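Local coordinates for protein porphyranase B (Zobellia galactanivorans, PDB 3JUU) that cleaves the sulfated red-algal polysaccharide porphyran at beta-1,4 linkages between D-galactose and L-galactose-6-sulfate, at residues 109-123 with 261-273. Numbering follows the deposited sequence.
Sequences YYECEMKANKTFMSS and EDRTTTYNWVRSW. With SO4 (sulfate ion), chain D; SO4 (sulfate ion), chain F.
The hydroxyl of T265 is gripped by two side chains of the 109-123 segment: its OG1 accepts from N117 ND2 at 2.8 Å and donates to S123 OG at 2.7 Å. S123 OG in turn takes the backbone N-H of N117, so this small buried network ties the turn after strand 109-115 to the strand beside it. The pairing illustrates how the jelly-roll beta-sandwich of glycoside hydrolase family 16 joins strands remote in sequence, here antiparallel, with 264-267 and 269-273 meeting 109-115 on either side of a corner at N268. At that corner E113 is used twice: its carbonyl receives N268 N, and its OE1 is approached by N268 ND2 at 2.9 Å, almost straight (170°) but from above the carboxylate plane. With CG of E113 opposite the backbone N (chi1 -176°), the extended chain carries OE1 to that amide; CB, nearer the backbone, lies over the five-membered ring of W269, a CH-pi contact 3.9 Å from its centroid. R271 NH1 covers the opposite ring face, and W269 NE1 donates to a sulfate, probably from the crystallisation liquor, which the R271 guanidinium also binds. An alanine in place of W269 has neither ring nor NE1, and would probably open a gap between E113 CB and the R271 guanidinium, leaving that guanidinium freer to turn and the sulfate less firmly held. On the sheet face bearing C112 and M114, the Y267 ring lies alongside M114, whose CG sits over one face near the rim and whose SD comes in obliquely; the Y267 hydroxyl reaches T124 O. Beyond the turn, S122 OG bonds E243, a probable substrate-binding residue, which places this side of the contact beside the active site. At the far end, W273 NE1 donates to E111 OE2 at 2.9 Å, meeting it 39° out of the carboxylate plane.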
ATOM      1  N   TYR A 109      10.818   0.244   9.854  1.00 11.40           N
ATOM      2  CA  TYR A 109      11.132   0.187   8.437  1.00 10.32           C
ATOM      3  C   TYR A 109      10.147  -0.847   7.818  1.00 11.42           C
ATOM      4  O   TYR A 109      10.049  -1.987   8.323  1.00 11.82           O
ATOM      5  CB  TYR A 109      12.632  -0.237   8.200  1.00 10.78           C
ATOM      6  CG  TYR A 109      12.974  -0.127   6.720  1.00  8.91           C
ATOM      7  CD1 TYR A 109      13.268   1.149   6.163  1.00 11.34           C
ATOM      8  CD2 TYR A 109      12.922  -1.252   5.825  1.00 10.66           C
ATOM      9  CE1 TYR A 109      13.481   1.302   4.821  1.00  9.58           C
ATOM     10  CE2 TYR A 109      13.170  -1.084   4.453  1.00 11.74           C
ATOM     11  CZ  TYR A 109      13.429   0.224   3.953  1.00 10.03           C
ATOM     12  OH  TYR A 109      13.727   0.378   2.603  1.00 10.55           O
ATOM     13  N   TYR A 110       9.498  -0.501   6.701  1.00 10.43           N
ATOM     14  CA  TYR A 110       8.441  -1.370   6.164  1.00 10.00           C
ATOM     15  C   TYR A 110       8.687  -1.481   4.730  1.00 10.71           C
ATOM     16  O   TYR A 110       8.752  -0.437   4.022  1.00 10.49           O
ATOM     17  CB  TYR A 110       7.060  -0.702   6.374  1.00 10.48           C
ATOM     18  CG  TYR A 110       6.777  -0.523   7.839  1.00  9.35           C
ATOM     19  CD1 TYR A 110       6.044  -1.521   8.521  1.00  7.47           C
ATOM     20  CD2 TYR A 110       7.238   0.594   8.556  1.00  7.47           C
ATOM     21  CE1 TYR A 110       5.801  -1.394   9.900  1.00 13.94           C
ATOM     22  CE2 TYR A 110       7.009   0.703   9.883  1.00  9.41           C
ATOM     23  CZ  TYR A 110       6.296  -0.301  10.563  1.00 14.35           C
ATOM     24  OH  TYR A 110       6.030  -0.170  11.916  1.00 14.65           O
ATOM     25  N   GLU A 111       8.797  -2.727   4.234  1.00 10.73           N
ATOM     26  CA  GLU A 111       9.145  -2.893   2.834  1.00  9.23           C
ATOM     27  C   GLU A 111       8.369  -4.068   2.223  1.00  9.52           C
ATOM     28  O   GLU A 111       8.008  -4.993   2.936  1.00 10.22           O
ATOM     29  CB  GLU A 111      10.652  -3.155   2.681  1.00 10.58           C
ATOM     30  CG  GLU A 111      11.186  -4.190   3.730  1.00 11.05           C
ATOM     31  CD  GLU A 111      12.566  -4.717   3.443  1.00 13.06           C
ATOM     32  OE1 GLU A 111      13.232  -4.189   2.522  1.00 10.62           O
ATOM     33  OE2 GLU A 111      12.921  -5.746   4.113  1.00 13.69           O
ATOM     34  N   CYS A 112       8.115  -4.041   0.905  1.00 10.31           N
ATOM     35  CA  CYS A 112       7.579  -5.215   0.228  1.00 10.21           C
ATOM     36  C   CYS A 112       8.246  -5.333  -1.139  1.00  9.98           C
ATOM     37  O   CYS A 112       8.858  -4.376  -1.652  1.00 10.64           O
ATOM     38  CB  CYS A 112       6.030  -5.073   0.102  1.00  9.70           C
ATOM     39  SG  CYS A 112       5.531  -3.962  -1.298  1.00 11.10           S
ATOM     40  N   GLU A 113       8.156  -6.517  -1.769  1.00  9.12           N
ATOM     41  CA  GLU A 113       8.599  -6.682  -3.102  1.00  8.59           C
ATOM     42  C   GLU A 113       7.349  -6.946  -3.935  1.00  9.86           C
ATOM     43  O   GLU A 113       6.695  -7.980  -3.724  1.00 10.25           O
ATOM     44  CB  GLU A 113       9.587  -7.893  -3.226  1.00  9.55           C
ATOM     45  CG  GLU A 113      10.143  -8.024  -4.630  1.00 10.25           C
ATOM     46  CD  GLU A 113      11.269  -9.038  -4.664  1.00 20.44           C
ATOM     47  OE1 GLU A 113      11.012 -10.230  -4.476  1.00 14.27           O
ATOM     48  OE2 GLU A 113      12.420  -8.630  -4.812  1.00 23.48           O
ATOM     49  N   MET A 114       7.047  -6.047  -4.874  1.00  8.59           N
ATOM     50  CA  MET A 114       5.734  -6.097  -5.527  1.00  9.19           C
ATOM     51  C   MET A 114       5.911  -5.918  -7.030  1.00  8.86           C
ATOM     52  O   MET A 114       6.739  -5.079  -7.495  1.00 11.41           O
ATOM     53  CB  MET A 114       4.808  -4.992  -4.912  1.00  9.09           C
ATOM     54  CG  MET A 114       3.349  -4.908  -5.445  1.00  8.81           C
ATOM     55  SD  MET A 114       2.491  -3.297  -5.188  1.00 19.94           S
ATOM     56  CE  MET A 114       3.173  -3.495  -6.737  1.00  6.95           C
ATOM     57  N   LYS A 115       5.096  -6.644  -7.782  1.00  8.12           N
ATOM     58  CA  LYS A 115       4.928  -6.346  -9.198  1.00  9.28           C
ATOM     59  C   LYS A 115       3.480  -5.936  -9.401  1.00  9.01           C
ATOM     60  O   LYS A 115       2.538  -6.636  -8.926  1.00  9.67           O
ATOM     61  CB  LYS A 115       5.301  -7.584 -10.058  1.00 10.45           C
ATOM     62  CG  LYS A 115       4.924  -7.429 -11.506  1.00 11.08           C
ATOM     63  CD  LYS A 115       5.087  -8.757 -12.332  1.00 21.33           C
ATOM     64  CE  LYS A 115       6.453  -9.119 -12.645  1.00 27.95           C
ATOM     65  NZ  LYS A 115       6.331 -10.482 -13.322  1.00 30.92           N
ATOM     66  N   ALA A 116       3.269  -4.813 -10.062  1.00 10.63           N
ATOM     67  CA  ALA A 116       1.914  -4.316 -10.179  1.00  9.05           C
ATOM     68  C   ALA A 116       1.114  -5.141 -11.203  1.00  9.66           C
ATOM     69  O   ALA A 116       1.713  -5.813 -12.114  1.00  7.94           O
ATOM     70  CB  ALA A 116       1.900  -2.791 -10.603  1.00  8.47           C
ATOM     71  N   ASN A 117      -0.213  -5.093 -11.056  1.00  8.70           N
ATOM     72  CA  ASN A 117      -1.086  -5.599 -12.146  1.00  9.90           C
ATOM     73  C   ASN A 117      -1.035  -4.651 -13.313  1.00 10.14           C
ATOM     74  O   ASN A 117      -0.764  -3.487 -13.138  1.00  9.05           O
ATOM     75  CB  ASN A 117      -2.512  -5.933 -11.672  1.00  9.93           C
ATOM     76  CG  ASN A 117      -3.336  -4.702 -11.345  1.00  8.05           C
ATOM     77  OD1 ASN A 117      -3.665  -3.916 -12.246  1.00 10.16           O
ATOM     78  ND2 ASN A 117      -3.717  -4.559 -10.091  1.00  9.71           N
ATOM     79  N   LYS A 118      -1.336  -5.153 -14.508  1.00  9.73           N
ATOM     80  CA  LYS A 118      -1.341  -4.384 -15.756  1.00 10.51           C
ATOM     81  C   LYS A 118      -2.771  -3.906 -16.164  1.00 13.17           C
ATOM     82  O   LYS A 118      -3.147  -3.892 -17.358  1.00 17.55           O
ATOM     83  CB  LYS A 118      -0.781  -5.324 -16.836  1.00 10.82           C
ATOM     84  CG  LYS A 118      -0.398  -4.580 -18.097  1.00 11.19           C
ATOM     85  CD  LYS A 118       0.327  -5.642 -19.064  1.00 15.64           C
ATOM     86  CE  LYS A 118       0.695  -4.910 -20.339  1.00 20.96           C
ATOM     87  NZ  LYS A 118       1.306  -5.809 -21.342  1.00 24.33           N
ATOM     88  N   THR A 119      -3.572  -3.518 -15.185  1.00 10.14           N
ATOM     89  CA  THR A 119      -4.963  -3.076 -15.416  1.00  8.87           C
ATOM     90  C   THR A 119      -5.176  -1.635 -14.919  1.00  9.54           C
ATOM     91  O   THR A 119      -4.269  -0.993 -14.347  1.00  9.62           O
ATOM     92  CB  THR A 119      -6.043  -3.937 -14.677  1.00  8.80           C
ATOM     93  OG1 THR A 119      -6.150  -3.535 -13.295  1.00 10.62           O
ATOM     94  CG2 THR A 119      -5.692  -5.443 -14.729  1.00  7.88           C
ATOM     95  N   PHE A 120      -6.351  -1.115 -15.190  1.00  8.95           N
ATOM     96  CA  PHE A 120      -6.661   0.254 -14.705  1.00  9.13           C
ATOM     97  C   PHE A 120      -6.823   0.369 -13.183  1.00  7.98           C
ATOM     98  O   PHE A 120      -6.940   1.531 -12.671  1.00  8.27           O
ATOM     99  CB  PHE A 120      -7.970   0.738 -15.411  1.00  8.08           C
ATOM    100  CG  PHE A 120      -9.248   0.133 -14.840  1.00  8.50           C
ATOM    101  CD1 PHE A 120     -10.105   0.922 -14.037  1.00  9.07           C
ATOM    102  CD2 PHE A 120      -9.642  -1.175 -15.155  1.00  9.84           C
ATOM    103  CE1 PHE A 120     -11.279   0.417 -13.478  1.00 10.39           C
ATOM    104  CE2 PHE A 120     -10.842  -1.697 -14.657  1.00  9.47           C
ATOM    105  CZ  PHE A 120     -11.679  -0.921 -13.782  1.00  9.84           C
ATOM    106  N   MET A 121      -6.869  -0.772 -12.467  1.00  7.67           N
ATOM    107  CA  MET A 121      -7.003  -0.822 -10.996  1.00  7.60           C
ATOM    108  C   MET A 121      -5.617  -0.740 -10.340  1.00  8.00           C
ATOM    109  O   MET A 121      -4.629  -0.888 -10.985  1.00  8.31           O
ATOM    110  CB  MET A 121      -7.758  -2.112 -10.560  1.00  8.45           C
ATOM    111  CG  MET A 121      -9.191  -1.998 -11.087  1.00  7.36           C
ATOM    112  SD  MET A 121     -10.244  -3.440 -10.713  1.00 10.48           S
ATOM    113  CE  MET A 121     -10.310  -3.496  -8.867  1.00 10.40           C
ATOM    114  N   SER A 122      -5.605  -0.322  -9.083  1.00  8.15           N
ATOM    115  CA  SER A 122      -4.365   0.017  -8.409  1.00  8.45           C
ATOM    116  C   SER A 122      -3.537  -1.191  -7.967  1.00  7.94           C
ATOM    117  O   SER A 122      -4.021  -2.383  -7.945  1.00  8.53           O
ATOM    118  CB  SER A 122      -4.744   0.873  -7.174  1.00  5.70           C
ATOM    119  OG  SER A 122      -5.239   0.019  -6.125  1.00  9.51           O
ATOM    120  N   SER A 123      -2.276  -0.912  -7.626  1.00  6.86           N
ATOM    121  CA  SER A 123      -1.439  -1.848  -6.862  1.00  7.09           C
ATOM    122  C   SER A 123      -0.713  -1.028  -5.791  1.00  8.88           C
ATOM    123  O   SER A 123      -0.049  -0.076  -6.171  1.00  7.31           O
ATOM    124  CB  SER A 123      -0.378  -2.429  -7.782  1.00  7.84           C
ATOM    125  OG  SER A 123      -0.981  -3.226  -8.790  1.00 11.12           O
ATOM    126  N   GLU A 261      -2.183 -13.506 -14.883  1.00 13.97           N
ATOM    127  CA  GLU A 261      -0.942 -12.820 -14.423  1.00 15.46           C
ATOM    128  C   GLU A 261      -1.038 -11.286 -14.584  1.00 13.66           C
ATOM    129  O   GLU A 261      -0.705 -10.547 -13.696  1.00 12.73           O
ATOM    130  CB  GLU A 261       0.252 -13.340 -15.219  1.00 17.99           C
ATOM    131  CG  GLU A 261       1.644 -12.824 -14.694  1.00 24.07           C
ATOM    132  CD  GLU A 261       2.016 -13.265 -13.213  1.00 27.73           C
ATOM    133  OE1 GLU A 261       1.295 -14.047 -12.476  1.00 29.31           O
ATOM    134  OE2 GLU A 261       3.099 -12.783 -12.788  1.00 35.90           O
ATOM    135  N   ASP A 262      -1.487 -10.842 -15.728  1.00 12.57           N
ATOM    136  CA  ASP A 262      -1.683  -9.391 -15.993  1.00 12.63           C
ATOM    137  C   ASP A 262      -2.727  -8.811 -15.042  1.00 11.40           C
ATOM    138  O   ASP A 262      -2.574  -7.631 -14.643  1.00 13.38           O
ATOM    139  CB  ASP A 262      -2.183  -9.130 -17.378  1.00 13.58           C
ATOM    140  CG  ASP A 262      -1.099  -9.285 -18.453  1.00 18.47           C
ATOM    141  OD1 ASP A 262       0.067  -9.492 -18.081  1.00 20.61           O
ATOM    142  OD2 ASP A 262      -1.475  -9.118 -19.633  1.00 21.04           O
ATOM    143  N   ARG A 263      -3.736  -9.607 -14.604  1.00 10.04           N
ATOM    144  CA  ARG A 263      -4.741  -9.064 -13.631  1.00 10.38           C
ATOM    145  C   ARG A 263      -4.307  -9.151 -12.183  1.00 10.99           C
ATOM    146  O   ARG A 263      -5.040  -8.706 -11.310  1.00 11.67           O
ATOM    147  CB  ARG A 263      -6.099  -9.810 -13.803  1.00  9.40           C
ATOM    148  CG  ARG A 263      -6.729  -9.326 -15.115  1.00  8.34           C
ATOM    149  CD  ARG A 263      -8.115 -10.049 -15.399  1.00  9.28           C
ATOM    150  NE  ARG A 263      -7.946 -11.531 -15.562  1.00 10.53           N
ATOM    151  CZ  ARG A 263      -8.261 -12.509 -14.683  1.00 13.42           C
ATOM    152  NH1 ARG A 263      -8.701 -12.334 -13.422  1.00 13.18           N
ATOM    153  NH2 ARG A 263      -8.072 -13.779 -15.096  1.00 17.33           N
ATOM    154  N   THR A 264      -3.094  -9.656 -11.919  1.00  8.85           N
ATOM    155  CA  THR A 264      -2.684  -9.982 -10.568  1.00  9.87           C
ATOM    156  C   THR A 264      -1.575  -9.031 -10.093  1.00 10.72           C
ATOM    157  O   THR A 264      -0.615  -8.846 -10.807  1.00 10.72           O
ATOM    158  CB  THR A 264      -2.192 -11.425 -10.457  1.00 11.59           C
ATOM    159  OG1 THR A 264      -3.351 -12.264 -10.728  1.00 13.19           O
ATOM    160  CG2 THR A 264      -1.576 -11.767  -9.006  1.00 11.71           C
ATOM    161  N   THR A 265      -1.755  -8.473  -8.899  1.00 10.31           N
ATOM    162  CA  THR A 265      -0.667  -7.714  -8.227  1.00  8.96           C
ATOM    163  C   THR A 265      -0.010  -8.750  -7.332  1.00 10.50           C
ATOM    164  O   THR A 265      -0.702  -9.412  -6.587  1.00  8.43           O
ATOM    165  CB  THR A 265      -1.313  -6.573  -7.365  1.00 10.75           C
ATOM    166  OG1 THR A 265      -1.972  -5.665  -8.263  1.00 10.47           O
ATOM    167  CG2 THR A 265      -0.136  -5.865  -6.606  1.00  7.54           C
ATOM    168  N   THR A 266       1.299  -8.936  -7.453  1.00 10.61           N
ATOM    169  CA  THR A 266       1.965 -10.009  -6.702  1.00 12.20           C
ATOM    170  C   THR A 266       2.963  -9.405  -5.697  1.00 10.95           C
ATOM    171  O   THR A 266       3.771  -8.567  -6.111  1.00 11.69           O
ATOM    172  CB  THR A 266       2.740 -10.899  -7.695  1.00 11.07           C
ATOM    173  OG1 THR A 266       1.835 -11.415  -8.725  1.00 12.59           O
ATOM    174  CG2 THR A 266       3.475 -12.060  -6.939  1.00 13.13           C
ATOM    175  N   TYR A 267       2.868  -9.797  -4.431  1.00 10.86           N
ATOM    176  CA  TYR A 267       3.818  -9.372  -3.395  1.00 10.93           C
ATOM    177  C   TYR A 267       4.592 -10.613  -3.024  1.00 11.53           C
ATOM    178  O   TYR A 267       3.979 -11.559  -2.505  1.00 13.08           O
ATOM    179  CB  TYR A 267       3.085  -8.852  -2.171  1.00 10.52           C
ATOM    180  CG  TYR A 267       2.098  -7.716  -2.476  1.00 11.54           C
ATOM    181  CD1 TYR A 267       2.440  -6.374  -2.182  1.00 13.22           C
ATOM    182  CD2 TYR A 267       0.833  -7.976  -3.031  1.00 12.17           C
ATOM    183  CE1 TYR A 267       1.500  -5.325  -2.440  1.00  8.76           C
ATOM    184  CE2 TYR A 267      -0.075  -6.943  -3.316  1.00 10.90           C
ATOM    185  CZ  TYR A 267       0.263  -5.633  -3.025  1.00  9.71           C
ATOM    186  OH  TYR A 267      -0.613  -4.605  -3.271  1.00  9.11           O
ATOM    187  N   ASN A 268       5.898 -10.651  -3.320  1.00 12.46           N
ATOM    188  CA  ASN A 268       6.733 -11.794  -2.868  1.00 13.07           C
ATOM    189  C   ASN A 268       6.900 -11.858  -1.349  1.00 14.02           C
ATOM    190  O   ASN A 268       6.995 -12.940  -0.764  1.00 13.84           O
ATOM    191  CB  ASN A 268       8.090 -11.858  -3.589  1.00 13.08           C
ATOM    192  CG  ASN A 268       7.963 -12.194  -5.035  1.00 14.86           C
ATOM    193  OD1 ASN A 268       6.975 -12.823  -5.466  1.00 15.07           O
ATOM    194  ND2 ASN A 268       8.971 -11.809  -5.828  1.00 12.63           N
ATOM    195  N   TRP A 269       6.857 -10.700  -0.680  1.00 10.80           N
ATOM    196  CA  TRP A 269       6.977 -10.707   0.737  1.00  9.75           C
ATOM    197  C   TRP A 269       6.659  -9.320   1.250  1.00  8.94           C
ATOM    198  O   TRP A 269       6.708  -8.355   0.439  1.00 10.66           O
ATOM    199  CB  TRP A 269       8.398 -11.137   1.155  1.00  9.75           C
ATOM    200  CG  TRP A 269       9.553 -10.564   0.385  1.00 10.19           C
ATOM    201  CD1 TRP A 269      10.326 -11.223  -0.561  1.00  8.44           C
ATOM    202  CD2 TRP A 269      10.202  -9.261   0.580  1.00 12.53           C
ATOM    203  NE1 TRP A 269      11.364 -10.407  -0.965  1.00 13.58           N
ATOM    204  CE2 TRP A 269      11.284  -9.196  -0.318  1.00 13.71           C
ATOM    205  CE3 TRP A 269       9.905  -8.123   1.380  1.00 13.46           C
ATOM    206  CZ2 TRP A 269      12.118  -8.030  -0.448  1.00 12.06           C
ATOM    207  CZ3 TRP A 269      10.738  -6.966   1.253  1.00 13.98           C
ATOM    208  CH2 TRP A 269      11.822  -6.944   0.365  1.00 15.32           C
ATOM    209  N   VAL A 270       6.334  -9.249   2.538  1.00  9.95           N
ATOM    210  CA  VAL A 270       6.237  -7.965   3.285  1.00 12.03           C
ATOM    211  C   VAL A 270       7.044  -8.144   4.543  1.00 12.69           C
ATOM    212  O   VAL A 270       6.869  -9.145   5.268  1.00 11.63           O
ATOM    213  CB  VAL A 270       4.794  -7.641   3.681  1.00 12.11           C
ATOM    214  CG1 VAL A 270       4.749  -6.406   4.632  1.00 12.19           C
ATOM    215  CG2 VAL A 270       3.982  -7.302   2.459  1.00 14.14           C
ATOM    216  N   ARG A 271       7.959  -7.205   4.814  1.00 11.63           N
ATOM    217  CA  ARG A 271       8.825  -7.361   6.006  1.00 10.47           C
ATOM    218  C   ARG A 271       8.813  -6.049   6.703  1.00 11.77           C
ATOM    219  O   ARG A 271       9.080  -5.005   6.074  1.00 10.31           O
ATOM    220  CB  ARG A 271      10.287  -7.724   5.519  1.00  9.47           C
ATOM    221  CG  ARG A 271      10.289  -9.074   4.767  1.00 14.33           C
ATOM    222  CD  ARG A 271      11.671  -9.404   4.200  1.00 13.57           C
ATOM    223  NE  ARG A 271      11.680 -10.697   3.490  1.00 14.65           N
ATOM    224  CZ  ARG A 271      12.607 -11.026   2.602  1.00 15.96           C
ATOM    225  NH1 ARG A 271      13.536 -10.112   2.253  1.00 15.61           N
ATOM    226  NH2 ARG A 271      12.547 -12.192   1.952  1.00 15.04           N
ATOM    227  N   SER A 272       8.570  -6.109   8.002  1.00 11.29           N
ATOM    228  CA  SER A 272       8.455  -4.935   8.851  1.00 12.09           C
ATOM    229  C   SER A 272       9.499  -5.076   9.970  1.00 13.23           C
ATOM    230  O   SER A 272       9.746  -6.193  10.456  1.00 12.63           O
ATOM    231  CB  SER A 272       7.064  -4.951   9.423  1.00 11.81           C
ATOM    232  OG  SER A 272       6.091  -4.850   8.390  1.00 12.16           O
ATOM    233  N   TRP A 273      10.142  -3.976  10.330  1.00 13.65           N
ATOM    234  CA  TRP A 273      11.349  -4.031  11.194  1.00 12.77           C
ATOM    235  C   TRP A 273      11.344  -2.856  12.133  1.00 15.82           C
ATOM    236  O   TRP A 273      10.858  -1.771  11.792  1.00 13.74           O
ATOM    237  CB  TRP A 273      12.644  -3.929  10.347  1.00 13.68           C
ATOM    238  CG  TRP A 273      12.771  -4.818   9.111  1.00 14.16           C
ATOM    239  CD1 TRP A 273      12.216  -4.608   7.827  1.00 10.31           C
ATOM    240  CD2 TRP A 273      13.533  -6.009   9.006  1.00 11.53           C
ATOM    241  NE1 TRP A 273      12.582  -5.621   6.980  1.00 12.96           N
ATOM    242  CE2 TRP A 273      13.404  -6.487   7.668  1.00 15.01           C
ATOM    243  CE3 TRP A 273      14.325  -6.752   9.943  1.00 15.80           C
ATOM    244  CZ2 TRP A 273      14.040  -7.665   7.218  1.00 15.50           C
ATOM    245  CZ3 TRP A 273      14.937  -7.921   9.500  1.00 16.60           C
ATOM    246  CH2 TRP A 273      14.805  -8.364   8.149  1.00 16.73           C
TER
HETATM  247  S   SO4 D   4      14.731 -12.080  -0.848  1.00 58.37           S
HETATM  248  O1  SO4 D   4      16.049 -12.572  -1.235  1.00 59.37           O
HETATM  249  O2  SO4 D   4      13.967 -13.164  -0.216  1.00 58.18           O
HETATM  250  O3  SO4 D   4      14.932 -10.974   0.092  1.00 59.27           O
HETATM  251  O4  SO4 D   4      14.040 -11.601  -2.067  1.00 58.56           O
HETATM  252  S   SO4 F   6      -9.665 -15.754 -12.221  1.00 49.70           S
HETATM  253  O1  SO4 F   6      -9.144 -16.142 -13.550  1.00 45.68           O
HETATM  254  O2  SO4 F   6      -9.024 -16.704 -11.291  1.00 49.69           O
HETATM  255  O3  SO4 F   6      -9.374 -14.372 -11.798  1.00 42.48           O
HETATM  256  O4  SO4 F   6     -11.127 -15.961 -12.170  1.00 49.55           O
HETATM  257  O   HOH W   1      12.597 -12.205  -3.647  1.00 28.85           O
HETATM  258  O   HOH W   2       1.245  -8.117 -13.412  1.00 11.07           O
HETATM  259  O   HOH W   3       0.191  -8.286 -21.294  1.00 30.00           O